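Local coordinates for protein metallopeptidase containing co-catalytic metalloactive site (Shewanella denitrificans OS217, PDB 3B2Y) that probably acts as a zinc-dependent carboxypeptidase-like hydrolase of the M14 family, and holds a nickel ion at its metal site in this crystal, at residues I54-S59 against A155-A160. Numbering follows the deposited sequence.
Sequences INLYQS and AQLLCA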
ATOM      1  N   ILE A  54      -7.780 -11.414   5.852  1.00 31.63           N
ATOM      2  CA  ILE A  54      -7.235 -10.554   4.812  1.00 30.48           C
ATOM      3  C   ILE A  54      -8.437 -10.015   4.046  1.00 30.33           C
ATOM      4  O   ILE A  54      -9.069 -10.724   3.249  1.00 29.52           O
ATOM      5  CB  ILE A  54      -6.264 -11.292   3.856  1.00 28.82           C
ATOM      6  CG1 ILE A  54      -5.056 -11.781   4.697  1.00 38.89           C
ATOM      7  CG2 ILE A  54      -5.892 -10.350   2.707  1.00 31.99           C
ATOM      8  CD1 ILE A  54      -4.308 -12.916   4.075  1.00 43.24           C
ATOM      9  N   ASN A  55      -8.792  -8.766   4.355  1.00 29.30           N
ATOM     10  CA  ASN A  55     -10.024  -8.157   3.923  1.00 30.02           C
ATOM     11  C   ASN A  55      -9.794  -7.124   2.827  1.00 30.50           C
ATOM     12  O   ASN A  55      -8.843  -6.295   2.888  1.00 29.17           O
ATOM     13  CB  ASN A  55     -10.676  -7.530   5.138  1.00 32.94           C
ATOM     14  CG  ASN A  55     -11.202  -8.572   6.110  1.00 34.03           C
ATOM     15  OD1 ASN A  55     -11.681  -9.641   5.711  1.00 31.02           O
ATOM     16  ND2 ASN A  55     -11.137  -8.259   7.367  1.00 38.38           N
ATOM     17  N   LEU A  56     -10.712  -7.135   1.878  1.00 28.86           N
ATOM     18  CA  LEU A  56     -10.853  -6.020   0.923  1.00 31.07           C
ATOM     19  C   LEU A  56     -12.087  -5.229   1.351  1.00 32.46           C
ATOM     20  O   LEU A  56     -13.150  -5.836   1.600  1.00 31.91           O
ATOM     21  CB  LEU A  56     -11.093  -6.561  -0.458  1.00 31.52           C
ATOM     22  CG  LEU A  56     -11.278  -5.596  -1.620  1.00 31.88           C
ATOM     23  CD1 LEU A  56     -10.053  -4.780  -1.880  1.00 29.49           C
ATOM     24  CD2 LEU A  56     -11.715  -6.357  -2.874  1.00 36.14           C
ATOM     25  N   TYR A  57     -11.964  -3.920   1.480  1.00 30.75           N
ATOM     26  CA  TYR A  57     -13.113  -3.075   1.735  1.00 27.77           C
ATOM     27  C   TYR A  57     -13.479  -2.264   0.507  1.00 30.40           C
ATOM     28  O   TYR A  57     -12.659  -1.704  -0.096  1.00 29.01           O
ATOM     29  CB  TYR A  57     -12.879  -2.145   2.907  1.00 31.07           C
ATOM     30  CG  TYR A  57     -12.559  -2.882   4.135  1.00 27.57           C
ATOM     31  CD1 TYR A  57     -11.285  -3.240   4.412  1.00 33.56           C
ATOM     32  CD2 TYR A  57     -13.554  -3.282   4.995  1.00 26.24           C
ATOM     33  CE1 TYR A  57     -10.982  -3.955   5.531  1.00 35.09           C
ATOM     34  CE2 TYR A  57     -13.281  -3.991   6.095  1.00 30.32           C
ATOM     35  CZ  TYR A  57     -12.002  -4.330   6.372  1.00 34.51           C
ATOM     36  OH  TYR A  57     -11.757  -5.038   7.481  1.00 35.79           O
ATOM     37  N   GLN A  58     -14.743  -2.227   0.180  1.00 31.26           N
ATOM     38  CA  GLN A  58     -15.208  -1.472  -1.001  1.00 33.77           C
ATOM     39  C   GLN A  58     -16.513  -0.769  -0.710  1.00 35.16           C
ATOM     40  O   GLN A  58     -17.176  -1.071   0.263  1.00 32.57           O
ATOM     41  CB  GLN A  58     -15.432  -2.412  -2.173  1.00 34.42           C
ATOM     42  CG  GLN A  58     -14.293  -3.274  -2.585  1.00 37.74           C
ATOM     43  CD  GLN A  58     -14.616  -4.024  -3.839  1.00 41.56           C
ATOM     44  OE1 GLN A  58     -15.517  -4.872  -3.862  1.00 42.21           O
ATOM     45  NE2 GLN A  58     -13.925  -3.690  -4.914  1.00 32.08           N
ATOM     46  N   SER A  59     -16.896   0.142  -1.609  1.00 42.99           N
ATOM     47  CA  SER A  59     -18.205   0.785  -1.546  1.00 46.01           C
ATOM     48  C   SER A  59     -19.267  -0.294  -1.666  1.00 48.64           C
ATOM     49  O   SER A  59     -19.039  -1.357  -2.288  1.00 42.98           O
ATOM     50  CB  SER A  59     -18.399   1.837  -2.658  1.00 47.75           C
ATOM     51  OG  SER A  59     -17.199   2.547  -2.943  1.00 52.08           O
ATOM     52  N   ALA A 155      -8.434 -12.596  -8.324  1.00 28.31           N
ATOM     53  CA  ALA A 155      -7.737 -11.692  -9.273  1.00 27.51           C
ATOM     54  C   ALA A 155      -8.718 -10.769 -10.025  1.00 32.16           C
ATOM     55  O   ALA A 155      -8.478  -9.583 -10.244  1.00 34.43           O
ATOM     56  CB  ALA A 155      -6.991 -12.504 -10.252  1.00 32.24           C
ATOM     57  N   GLN A 156      -9.783 -11.332 -10.523  1.00 30.37           N
ATOM     58  CA  GLN A 156     -10.704 -10.547 -11.342  1.00 35.81           C
ATOM     59  C   GLN A 156     -11.277  -9.391 -10.544  1.00 29.06           C
ATOM     60  O   GLN A 156     -11.458  -8.325 -11.062  1.00 31.68           O
ATOM     61  CB  GLN A 156     -11.823 -11.433 -11.822  1.00 32.05           C
ATOM     62  CG  GLN A 156     -12.543 -10.898 -13.050  1.00 47.77           C
ATOM     63  CD  GLN A 156     -12.712 -11.987 -14.099  1.00 63.00           C
ATOM     64  OE1 GLN A 156     -13.480 -12.947 -13.909  1.00 68.93           O
ATOM     65  NE2 GLN A 156     -11.965 -11.865 -15.200  1.00 61.60           N
ATOM     66  N   LEU A 157     -11.595  -9.655  -9.288  1.00 32.20           N
ATOM     67  CA  LEU A 157     -12.149  -8.650  -8.375  1.00 31.15           C
ATOM     68  C   LEU A 157     -11.082  -7.552  -8.174  1.00 33.14           C
ATOM     69  O   LEU A 157     -11.386  -6.357  -8.241  1.00 32.35           O
ATOM     70  CB  LEU A 157     -12.544  -9.308  -7.083  1.00 33.21           C
ATOM     71  CG  LEU A 157     -13.051  -8.398  -5.983  1.00 32.29           C
ATOM     72  CD1 LEU A 157     -14.395  -7.841  -6.390  1.00 34.18           C
ATOM     73  CD2 LEU A 157     -13.064  -9.135  -4.688  1.00 31.79           C
ATOM     74  N   LEU A 158      -9.816  -7.934  -8.011  1.00 30.45           N
ATOM     75  CA  LEU A 158      -8.767  -6.962  -7.754  1.00 31.03           C
ATOM     76  C   LEU A 158      -8.435  -6.115  -9.002  1.00 27.34           C
ATOM     77  O   LEU A 158      -8.108  -4.938  -8.883  1.00 30.22           O
ATOM     78  CB  LEU A 158      -7.506  -7.650  -7.248  1.00 27.29           C
ATOM     79  CG  LEU A 158      -7.777  -8.175  -5.832  1.00 30.23           C
ATOM     80  CD1 LEU A 158      -6.628  -9.128  -5.437  1.00 34.25           C
ATOM     81  CD2 LEU A 158      -7.994  -7.054  -4.796  1.00 32.27           C
ATOM     82  N   CYS A 159      -8.462  -6.741 -10.164  1.00 28.87           N
ATOM     83  CA  CYS A 159      -8.279  -6.045 -11.439  1.00 30.50           C
ATOM     84  C   CYS A 159      -9.412  -5.023 -11.656  1.00 30.98           C
ATOM     85  O   CYS A 159      -9.143  -3.864 -11.981  1.00 31.85           O
ATOM     86  CB  CYS A 159      -8.137  -7.050 -12.568  1.00 36.43           C
ATOM     87  SG  CYS A 159      -6.525  -7.925 -12.405  1.00 44.28           S
ATOM     88  N   ALA A 160     -10.652  -5.433 -11.446  1.00 30.82           N
ATOM     89  CA  ALA A 160     -11.814  -4.480 -11.465  1.00 31.74           C
ATOM     90  C   ALA A 160     -11.590  -3.272 -10.527  1.00 32.29           C
ATOM     91  O   ALA A 160     -11.843  -2.089 -10.907  1.00 30.93           O
ATOM     92  CB  ALA A 160     -13.146  -5.202 -11.093  1.00 30.67           C
TER
HETATM   93  O   HOH W   1     -13.917  -4.361  -7.718  1.00 33.28           O
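Leu56 and Leu157 meet tip to tip, methyl on methyl, where strand 52-58 passes beside helix 155-161, and the pair illustrates how alternation along a strand sorts its side chains between two layers. Along 54-59, Leu56 and Gln58 turn to the helix, while the intervening Asn55 and Tyr57 belong to the other face. Leu56 holds its CG anti to the backbone N (chi1 180°), which carries the forked end toward the helix. Its CD2 lies 3.6 Å from CD2 of Leu157, whose own CG is likewise anti to its N. The second branch of Leu56, CD1, approaches CD2 of Leu158 more loosely, at 4.2 Å; one leucine thus touches two successive residues of the helix. Behind it, Tyr57 receives a weak hydrogen bond at OH from Asn55 ND2, 3.3 Å long and bent to 129°. Gln58, extended beyond CG, crosses Leu157 obliquely, and its OE1 comes within 4.1 Å of Leu157 CD1, a van der Waals contact. Gln58 NE2 is hydrogen-bonded to Ser104 OG of strand 102-106 and also donates to a water 2.9 Å away, which in turn donates to the carbonyl O of Leu157 at 3.3 Å. A single water therefore links strand to helix beside the apolar contact. With the axes of 54-58 and 155-160 11.4 Å apart at their closest, direct contact is made by side-chain ends, and the water reaches the helix backbone. The site lies away from the metal: strand 52-58 runs antiparallel to 42-49 and, through a backbone bond of Tyr57 with Leu105, adjoins 102-106, consistent with the eight-stranded mixed sheet of the M14 fold; Tyr57 packs against helix 25-39 on the face turned from helix 155-161, and Leu158 also touches Leu151 of the preceding helix 146-152.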